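PDB 3VSF: ricin B lectin from Clostridium thermocellum, which probably hydrolyses beta-1,3-galactan from chain ends as an exo-beta-1,3-galactanase, with a GH43 catalytic domain joined to a galactose-binding beta-trefoil module. Local coordinates for residues N54-G62 / Y70-D78; I117-N125 / R185-T193. All coordinates share one frame; numbering follows the deposited sequence.

Interaction 1: residues N54-G62 / Y70-D78; sequences NVIHAHGGG and YYWYGEYRD
In the first blade of the five-bladed GH43 beta-propeller, strand 61-66 pairs with strand 69-77 at G62–Y73, and H59, just before the corner at G60, pairs with E75. Two antiparallel hydrogen-bonded pairs join the two segments. At G62–Y73 the bonds run both ways, from G62 N to Y73 O (2.9 Å) and from Y73 N to G62 O. At H59–E75, the E75 N-H reaches H59 O almost straight, at 172° and on a lone pair in the carbonyl plane, while the return bond is weak. Between the pairs the register slips by one residue, a beta bulge, where a type II turn from A58 to G61 sets G60 at its third position with positive phi. Glycine suits positions 61 and 74 because the backbones come close, G61 CA to G74 CA 3.7 Å, and a side chain on either would point into the other segment.

W72 has CG anti to the backbone N (chi1 -179°), which turns one face of its indole to A58 and I56. A58 CB sits over the five-membered ring, 3.8 Å from its centroid, and I56 CG2 over the six-membered ring, both making CH-pi contacts. Farther along, the rings of H57 and Y76 form a T-shaped pair with planes at 63°. Y76, whose hydroxyl bonds to E102, offers a face to the H57 edge, and H57 ND1 stands 3.1 Å above the centre of that ring.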
loop_
_atom_site.group_PDB
_atom_site.type_symbol
_atom_site.label_atom_id
_atom_site.label_comp_id
_atom_site.label_asym_id
_atom_site.label_seq_id
_atom_site.Cartn_x
_atom_site.Cartn_y
_atom_site.Cartn_z
ATOM N N ASN A 54 20.143 -13.477 -0.761
ATOM C CA ASN A 54 20.480 -12.327 -1.592
ATOM C C ASN A 54 19.337 -11.321 -1.702
ATOM O O ASN A 54 18.164 -11.688 -1.641
ATOM C CB ASN A 54 20.918 -12.780 -2.987
ATOM C CG ASN A 54 22.323 -13.350 -2.999
ATOM O OD1 ASN A 54 23.254 -12.725 -3.508
ATOM N ND2 ASN A 54 22.484 -14.539 -2.431
ATOM N N VAL A 55 19.694 -10.052 -1.867
ATOM C CA VAL A 55 18.712 -8.980 -1.971
ATOM C C VAL A 55 17.824 -9.133 -3.205
ATOM O O VAL A 55 18.314 -9.216 -4.331
ATOM C CB VAL A 55 19.393 -7.597 -1.996
ATOM C CG1 VAL A 55 20.585 -7.604 -2.944
ATOM C CG2 VAL A 55 18.395 -6.519 -2.383
ATOM N N ILE A 56 16.515 -9.175 -2.981
ATOM C CA ILE A 56 15.549 -9.254 -4.071
ATOM C C ILE A 56 15.552 -7.962 -4.884
ATOM O O ILE A 56 15.473 -6.869 -4.325
ATOM C CB ILE A 56 14.125 -9.525 -3.542
ATOM C CG1 ILE A 56 14.070 -10.875 -2.824
ATOM C CG2 ILE A 56 13.112 -9.480 -4.677
ATOM C CD1 ILE A 56 12.703 -11.222 -2.270
ATOM N N HIS A 57 15.648 -8.093 -6.204
ATOM C CA HIS A 57 15.648 -6.935 -7.094
ATOM C C HIS A 57 14.496 -6.987 -8.093
ATOM O O HIS A 57 14.675 -7.387 -9.243
ATOM C CB HIS A 57 16.986 -6.811 -7.828
ATOM C CG HIS A 57 17.484 -8.099 -8.408
ATOM N ND1 HIS A 57 17.398 -8.395 -9.752
ATOM C CD2 HIS A 57 18.075 -9.169 -7.825
ATOM C CE1 HIS A 57 17.915 -9.590 -9.971
ATOM N NE2 HIS A 57 18.332 -10.083 -8.819
ATOM N N ALA A 58 13.312 -6.580 -7.645
ATOM C CA ALA A 58 12.127 -6.562 -8.498
ATOM C C ALA A 58 11.392 -5.231 -8.378
ATOM O O ALA A 58 10.223 -5.185 -7.993
ATOM C CB ALA A 58 11.203 -7.718 -8.146
ATOM N N HIS A 59 12.086 -4.151 -8.717
ATOM C CA HIS A 59 11.544 -2.807 -8.579
ATOM C C HIS A 59 10.418 -2.540 -9.573
ATOM O O HIS A 59 10.415 -3.079 -10.681
ATOM C CB HIS A 59 12.659 -1.776 -8.743
ATOM C CG HIS A 59 13.863 -2.055 -7.900
ATOM N ND1 HIS A 59 13.813 -2.850 -6.774
ATOM C CD2 HIS A 59 15.151 -1.656 -8.020
ATOM C CE1 HIS A 59 15.016 -2.923 -6.235
ATOM N NE2 HIS A 59 15.847 -2.207 -6.972
ATOM N N GLY A 60 9.463 -1.707 -9.169
ATOM C CA GLY A 60 8.304 -1.408 -9.991
ATOM C C GLY A 60 7.590 -2.674 -10.418
ATOM O O GLY A 60 6.915 -2.705 -11.445
ATOM N N GLY A 61 7.734 -3.721 -9.613
ATOM C CA GLY A 61 7.239 -5.034 -9.978
ATOM C C GLY A 61 5.746 -5.245 -9.817
ATOM O O GLY A 61 4.986 -4.304 -9.592
ATOM N N GLY A 62 5.335 -6.502 -9.946
ATOM C CA GLY A 62 3.949 -6.896 -9.784
ATOM C C GLY A 62 3.888 -8.342 -9.337
ATOM O O GLY A 62 4.924 -8.955 -9.078
ATOM N N TYR A 70 2.703 -17.870 -5.730
ATOM C CA TYR A 70 2.608 -16.450 -6.035
ATOM C C TYR A 70 3.900 -16.019 -6.718
ATOM O O TYR A 70 4.987 -16.195 -6.169
ATOM C CB TYR A 70 2.397 -15.631 -4.760
ATOM C CG TYR A 70 1.023 -15.781 -4.142
ATOM C CD1 TYR A 70 -0.018 -14.938 -4.508
ATOM C CD2 TYR A 70 0.772 -16.758 -3.190
ATOM C CE1 TYR A 70 -1.274 -15.069 -3.945
ATOM C CE2 TYR A 70 -0.482 -16.897 -2.622
ATOM C CZ TYR A 70 -1.501 -16.050 -3.003
ATOM O OH TYR A 70 -2.751 -16.183 -2.441
ATOM N N TYR A 71 3.780 -15.462 -7.917
ATOM C CA TYR A 71 4.953 -15.052 -8.681
ATOM C C TYR A 71 5.169 -13.543 -8.634
ATOM O O TYR A 71 4.260 -12.764 -8.916
ATOM C CB TYR A 71 4.849 -15.535 -10.129
ATOM C CG TYR A 71 4.896 -17.041 -10.267
ATOM C CD1 TYR A 71 3.728 -17.792 -10.300
ATOM C CD2 TYR A 71 6.108 -17.713 -10.360
ATOM C CE1 TYR A 71 3.766 -19.169 -10.423
ATOM C CE2 TYR A 71 6.156 -19.089 -10.484
ATOM C CZ TYR A 71 4.982 -19.812 -10.515
ATOM O OH TYR A 71 5.023 -21.182 -10.638
ATOM N N TRP A 72 6.384 -13.144 -8.275
ATOM C CA TRP A 72 6.733 -11.733 -8.160
ATOM C C TRP A 72 7.706 -11.325 -9.262
ATOM O O TRP A 72 8.858 -11.759 -9.280
ATOM C CB TRP A 72 7.343 -11.454 -6.783
ATOM C CG TRP A 72 7.718 -10.018 -6.554
ATOM C CD1 TRP A 72 7.442 -8.956 -7.363
ATOM C CD2 TRP A 72 8.446 -9.492 -5.437
ATOM N NE1 TRP A 72 7.951 -7.801 -6.821
ATOM C CE2 TRP A 72 8.572 -8.103 -5.637
ATOM C CE3 TRP A 72 9.003 -10.061 -4.288
ATOM C CZ2 TRP A 72 9.231 -7.275 -4.731
ATOM C CZ3 TRP A 72 9.656 -9.237 -3.389
ATOM C CH2 TRP A 72 9.765 -7.860 -3.616
ATOM N N TYR A 73 7.235 -10.489 -10.181
ATOM C CA TYR A 73 8.073 -10.000 -11.267
ATOM C C TYR A 73 8.533 -8.576 -10.981
ATOM O O TYR A 73 7.909 -7.863 -10.198
ATOM C CB TYR A 73 7.314 -10.048 -12.592
ATOM C CG TYR A 73 6.715 -11.398 -12.913
ATOM C CD1 TYR A 73 7.472 -12.389 -13.522
ATOM C CD2 TYR A 73 5.390 -11.683 -12.607
ATOM C CE1 TYR A 73 6.929 -13.625 -13.818
ATOM C CE2 TYR A 73 4.838 -12.915 -12.899
ATOM C CZ TYR A 73 5.611 -13.882 -13.504
ATOM O OH TYR A 73 5.064 -15.110 -13.797
ATOM N N GLY A 74 9.626 -8.169 -11.619
ATOM C CA GLY A 74 10.160 -6.831 -11.445
ATOM C C GLY A 74 11.409 -6.613 -12.275
ATOM O O GLY A 74 11.983 -7.565 -12.801
ATOM N N GLU A 75 11.834 -5.360 -12.394
ATOM C CA GLU A 75 13.015 -5.032 -13.185
ATOM C C GLU A 75 14.107 -4.387 -12.336
ATOM O O GLU A 75 13.862 -3.973 -11.205
ATOM C CB GLU A 75 12.637 -4.122 -14.358
ATOM C CG GLU A 75 11.902 -2.849 -13.961
ATOM C CD GLU A 75 12.812 -1.810 -13.339
ATOM O OE1 GLU A 75 14.017 -1.794 -13.670
ATOM O OE2 GLU A 75 12.322 -1.011 -12.513
ATOM N N TYR A 76 15.313 -4.311 -12.892
ATOM C CA TYR A 76 16.444 -3.706 -12.200
ATOM C C TYR A 76 17.520 -3.267 -13.186
ATOM O O TYR A 76 17.880 -4.013 -14.098
ATOM C CB TYR A 76 17.033 -4.677 -11.175
ATOM C CG TYR A 76 17.725 -5.876 -11.787
ATOM C CD1 TYR A 76 19.099 -6.044 -11.673
ATOM C CD2 TYR A 76 17.003 -6.838 -12.481
ATOM C CE1 TYR A 76 19.734 -7.139 -12.230
ATOM C CE2 TYR A 76 17.629 -7.935 -13.043
ATOM C CZ TYR A 76 18.996 -8.081 -12.915
ATOM O OH TYR A 76 19.623 -9.170 -13.473
ATOM N N ARG A 77 18.028 -2.055 -12.998
ATOM C CA ARG A 77 19.077 -1.515 -13.857
ATOM C C ARG A 77 20.435 -2.156 -13.571
ATOM O O ARG A 77 20.552 -3.010 -12.692
ATOM C CB ARG A 77 19.172 0.005 -13.697
ATOM C CG ARG A 77 18.083 0.789 -14.417
ATOM C CD ARG A 77 16.721 0.647 -13.748
ATOM N NE ARG A 77 15.804 1.697 -14.187
ATOM C CZ ARG A 77 14.553 1.834 -13.760
ATOM N NH1 ARG A 77 14.052 0.984 -12.874
ATOM N NH2 ARG A 77 13.800 2.825 -14.219
ATOM N N ASP A 78 21.451 -1.735 -14.319
ATOM C CA ASP A 78 22.814 -2.233 -14.138
ATOM C C ASP A 78 23.778 -1.108 -13.770
ATOM O O ASP A 78 23.414 -0.176 -13.055
ATOM C CB ASP A 78 23.302 -2.946 -15.404
ATOM C CG ASP A 78 23.191 -2.077 -16.645
ATOM O OD1 ASP A 78 23.244 -2.627 -17.766
ATOM O OD2 ASP A 78 23.047 -0.845 -16.503
#

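Interaction 2: residues I117-N125 / R185-T193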
loop_
_atom_site.group_PDB
_atom_site.type_symbol
_atom_site.label_atom_id
_atom_site.label_comp_id
_atom_site.label_asym_id
_atom_site.label_seq_id
_atom_site.Cartn_x
_atom_site.Cartn_y
_atom_site.Cartn_z
ATOM N N ILE A 117 13.395 -0.262 -19.284
ATOM C CA ILE A 117 12.155 -0.986 -19.034
ATOM C C ILE A 117 11.775 -0.901 -17.562
ATOM O O ILE A 117 12.574 -1.224 -16.685
ATOM C CB ILE A 117 12.245 -2.460 -19.464
ATOM C CG1 ILE A 117 12.058 -2.575 -20.977
ATOM C CG2 ILE A 117 11.191 -3.287 -18.750
ATOM C CD1 ILE A 117 11.744 -3.976 -21.446
ATOM N N GLU A 118 10.551 -0.459 -17.299
ATOM C CA GLU A 118 10.094 -0.278 -15.930
ATOM C C GLU A 118 8.617 -0.623 -15.771
ATOM O O GLU A 118 7.843 -0.546 -16.725
ATOM C CB GLU A 118 10.372 1.151 -15.458
ATOM C CG GLU A 118 9.769 2.236 -16.335
ATOM C CD GLU A 118 10.352 3.609 -16.046
ATOM O OE1 GLU A 118 9.613 4.610 -16.165
ATOM O OE2 GLU A 118 11.550 3.689 -15.703
ATOM N N ARG A 119 8.243 -1.006 -14.554
ATOM C CA ARG A 119 6.871 -1.397 -14.242
ATOM C C ARG A 119 6.363 -2.541 -15.117
ATOM O O ARG A 119 5.325 -2.415 -15.766
ATOM C CB ARG A 119 5.933 -0.192 -14.340
ATOM C CG ARG A 119 6.312 0.943 -13.411
ATOM C CD ARG A 119 5.250 2.025 -13.380
ATOM N NE ARG A 119 5.544 3.020 -12.355
ATOM C CZ ARG A 119 5.285 2.855 -11.062
ATOM N NH1 ARG A 119 4.725 1.730 -10.635
ATOM N NH2 ARG A 119 5.586 3.812 -10.195
ATOM N N PRO A 120 7.095 -3.665 -15.131
ATOM C CA PRO A 120 6.653 -4.847 -15.877
ATOM C C PRO A 120 5.578 -5.613 -15.112
ATOM O O PRO A 120 5.755 -5.904 -13.930
ATOM C CB PRO A 120 7.927 -5.687 -15.971
ATOM C CG PRO A 120 8.685 -5.335 -14.741
ATOM C CD PRO A 120 8.399 -3.881 -14.479
ATOM N N LYS A 121 4.476 -5.929 -15.784
ATOM C CA LYS A 121 3.386 -6.667 -15.157
ATOM C C LYS A 121 3.076 -7.937 -15.941
ATOM O O LYS A 121 3.251 -7.983 -17.159
ATOM C CB LYS A 121 2.136 -5.791 -15.058
ATOM C CG LYS A 121 2.353 -4.478 -14.323
ATOM C CD LYS A 121 2.818 -4.712 -12.896
ATOM C CE LYS A 121 3.035 -3.399 -12.162
ATOM N NZ LYS A 121 4.088 -2.564 -12.801
ATOM N N VAL A 122 2.615 -8.968 -15.239
ATOM C CA VAL A 122 2.279 -10.237 -15.876
ATOM C C VAL A 122 0.839 -10.651 -15.593
ATOM O O VAL A 122 0.380 -10.606 -14.451
ATOM C CB VAL A 122 3.231 -11.364 -15.428
ATOM C CG1 VAL A 122 2.691 -12.719 -15.856
ATOM C CG2 VAL A 122 4.625 -11.136 -15.991
ATOM N N MET A 123 0.132 -11.051 -16.644
ATOM C CA MET A 123 -1.247 -11.506 -16.522
ATOM C C MET A 123 -1.401 -12.878 -17.171
ATOM O O MET A 123 -0.652 -13.223 -18.084
ATOM C CB MET A 123 -2.197 -10.501 -17.176
ATOM C CG MET A 123 -1.907 -10.238 -18.646
ATOM S SD MET A 123 -2.784 -8.802 -19.295
ATOM C CE MET A 123 -4.484 -9.257 -18.959
ATOM N N TYR A 124 -2.367 -13.658 -16.697
ATOM C CA TYR A 124 -2.592 -14.995 -17.237
ATOM C C TYR A 124 -3.846 -15.075 -18.103
ATOM O O TYR A 124 -4.863 -14.448 -17.805
ATOM C CB TYR A 124 -2.664 -16.033 -16.116
ATOM C CG TYR A 124 -3.099 -17.402 -16.588
ATOM C CD1 TYR A 124 -4.406 -17.837 -16.407
ATOM C CD2 TYR A 124 -2.207 -18.255 -17.226
ATOM C CE1 TYR A 124 -4.810 -19.085 -16.841
ATOM C CE2 TYR A 124 -2.603 -19.505 -17.664
ATOM C CZ TYR A 124 -3.904 -19.915 -17.470
ATOM O OH TYR A 124 -4.306 -21.158 -17.902
ATOM N N ASN A 125 -3.762 -15.857 -19.175
ATOM C CA ASN A 125 -4.888 -16.057 -20.078
ATOM C C ASN A 125 -5.440 -17.473 -19.961
ATOM O O ASN A 125 -4.732 -18.446 -20.217
ATOM C CB ASN A 125 -4.465 -15.772 -21.520
ATOM C CG ASN A 125 -5.635 -15.759 -22.485
ATOM O OD1 ASN A 125 -6.648 -16.424 -22.264
ATOM N ND2 ASN A 125 -5.500 -15.000 -23.566
ATOM N N ARG A 185 3.537 5.520 -20.683
ATOM C CA ARG A 185 4.612 5.395 -19.704
ATOM C C ARG A 185 4.234 4.437 -18.576
ATOM O O ARG A 185 4.112 3.232 -18.798
ATOM C CB ARG A 185 5.005 6.767 -19.150
ATOM C CG ARG A 185 5.637 7.684 -20.186
ATOM C CD ARG A 185 6.496 8.755 -19.535
ATOM N NE ARG A 185 7.321 9.462 -20.510
ATOM C CZ ARG A 185 7.035 10.660 -21.007
ATOM N NH1 ARG A 185 5.938 11.297 -20.617
ATOM N NH2 ARG A 185 7.846 11.225 -21.891
ATOM N N ASP A 186 4.061 4.969 -17.369
ATOM C CA ASP A 186 3.663 4.148 -16.229
ATOM C C ASP A 186 2.417 3.343 -16.572
ATOM O O ASP A 186 1.413 3.899 -17.015
ATOM C CB ASP A 186 3.419 5.016 -14.992
ATOM C CG ASP A 186 4.701 5.582 -14.414
ATOM O OD1 ASP A 186 5.686 5.719 -15.171
ATOM O OD2 ASP A 186 4.725 5.889 -13.203
ATOM N N CYS A 187 2.485 2.031 -16.368
ATOM C CA CYS A 187 1.420 1.142 -16.814
ATOM C C CYS A 187 1.066 0.067 -15.791
ATOM O O CYS A 187 1.688 -0.035 -14.734
ATOM C CB CYS A 187 1.817 0.471 -18.128
ATOM S SG CYS A 187 3.270 -0.592 -17.984
ATOM N N ASN A 188 0.059 -0.736 -16.127
ATOM C CA ASN A 188 -0.366 -1.852 -15.291
ATOM C C ASN A 188 -1.412 -2.696 -16.016
ATOM O O ASN A 188 -2.077 -2.213 -16.932
ATOM C CB ASN A 188 -0.921 -1.347 -13.959
ATOM C CG ASN A 188 -0.675 -2.316 -12.820
ATOM O OD1 ASN A 188 -0.597 -3.528 -13.026
ATOM N ND2 ASN A 188 -0.544 -1.787 -11.610
ATOM N N VAL A 189 -1.553 -3.953 -15.609
ATOM C CA VAL A 189 -2.493 -4.862 -16.257
ATOM C C VAL A 189 -3.607 -5.308 -15.316
ATOM O O VAL A 189 -3.447 -5.292 -14.095
ATOM C CB VAL A 189 -1.783 -6.108 -16.816
ATOM C CG1 VAL A 189 -0.758 -5.709 -17.865
ATOM C CG2 VAL A 189 -1.123 -6.891 -15.691
ATOM N N PHE A 190 -4.734 -5.711 -15.894
ATOM C CA PHE A 190 -5.881 -6.162 -15.116
ATOM C C PHE A 190 -6.716 -7.186 -15.881
ATOM O O PHE A 190 -6.996 -7.011 -17.068
ATOM C CB PHE A 190 -6.754 -4.973 -14.711
ATOM C CG PHE A 190 -8.107 -5.364 -14.192
ATOM C CD1 PHE A 190 -9.230 -5.254 -14.995
ATOM C CD2 PHE A 190 -8.258 -5.847 -12.901
ATOM C CE1 PHE A 190 -10.478 -5.614 -14.522
ATOM C CE2 PHE A 190 -9.503 -6.208 -12.423
ATOM C CZ PHE A 190 -10.614 -6.092 -13.233
ATOM N N VAL A 191 -7.112 -8.252 -15.192
ATOM C CA VAL A 191 -7.952 -9.285 -15.784
ATOM C C VAL A 191 -9.336 -9.264 -15.144
ATOM O O VAL A 191 -9.477 -9.519 -13.948
ATOM C CB VAL A 191 -7.338 -10.684 -15.598
ATOM C CG1 VAL A 191 -8.115 -11.713 -16.407
ATOM C CG2 VAL A 191 -5.874 -10.679 -16.002
ATOM N N ASP A 192 -10.352 -8.960 -15.944
ATOM C CA ASP A 192 -11.713 -8.829 -15.433
ATOM C C ASP A 192 -12.376 -10.189 -15.217
ATOM O O ASP A 192 -11.855 -11.221 -15.643
ATOM C CB ASP A 192 -12.556 -7.965 -16.374
ATOM C CG ASP A 192 -13.838 -7.476 -15.727
ATOM O OD1 ASP A 192 -13.867 -7.344 -14.485
ATOM O OD2 ASP A 192 -14.815 -7.219 -16.462
ATOM N N THR A 193 -13.528 -10.180 -14.552
ATOM C CA THR A 193 -14.259 -11.407 -14.250
ATOM C C THR A 193 -14.699 -12.131 -15.518
ATOM O O THR A 193 -14.665 -13.360 -15.584
ATOM C CB THR A 193 -15.503 -11.124 -13.384
ATOM O OG1 THR A 193 -16.401 -10.266 -14.100
ATOM C CG2 THR A 193 -15.105 -10.459 -12.075
#
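R119 and D186 meet where two neighbouring propeller blades adjoin, their innermost strands, 117-124 and 187-191, running side by side at 12° with axes 6.5 Å apart. The strands meet through side chains, each hydrogen-bonding instead within its own blade.

The charged contact lies at one end. R119, extended from CG to NE, reaches D186 OD2 with NE at 3.1 Å. The bond within this salt bridge is weak, bent to 124°, with the guanidinium and carboxylate planes 47° apart. E118 brings a second carboxylate close to D186, but its main partner is R77.

In the middle the aliphatic part of K121 packs on the N188 amide, K121 CG lying 3.4 Å from N188 OD1. K121 NZ goes on to G60 O. N188 OD1 also accepts from V189 N (2.8 Å) and ND2 gives to P237 O, so the amide is fixed in rotation.

Apolar contacts fill the other end. V189 CG2 meets K121 CB at 3.5 Å. M123, bent at chi3, lays SD against V189 CB and CE against V191 CG2 (3.6 Å), a flexible thioether fitting between branched valines.

The blades are thus matched by side-chain shape and polarity rather than by backbone pairing between them.

How the interactions relate
Interaction 1 lies inside a blade and interaction 2 between the next two blades, their centres 14 Å apart, with strand 116-124 as the place where they touch. R77 NH2 forms a salt bridge with E118 OE2 at 2.8 Å, and because R77 NH1 also holds E75, one guanidinium links E75 of strand 69-77 and E118 of strand 116-124. K121 NZ probably hydrogen-bonds to G60 O (3.1 Å), so the lysine that packs on N188 in interaction 2 also reaches the turn of interaction 1. Both lie away from the galactose site of D422, D425, N440 and N444. Instead, they join inner strands around the propeller's central channel, where GH43 enzymes generally carry their active site.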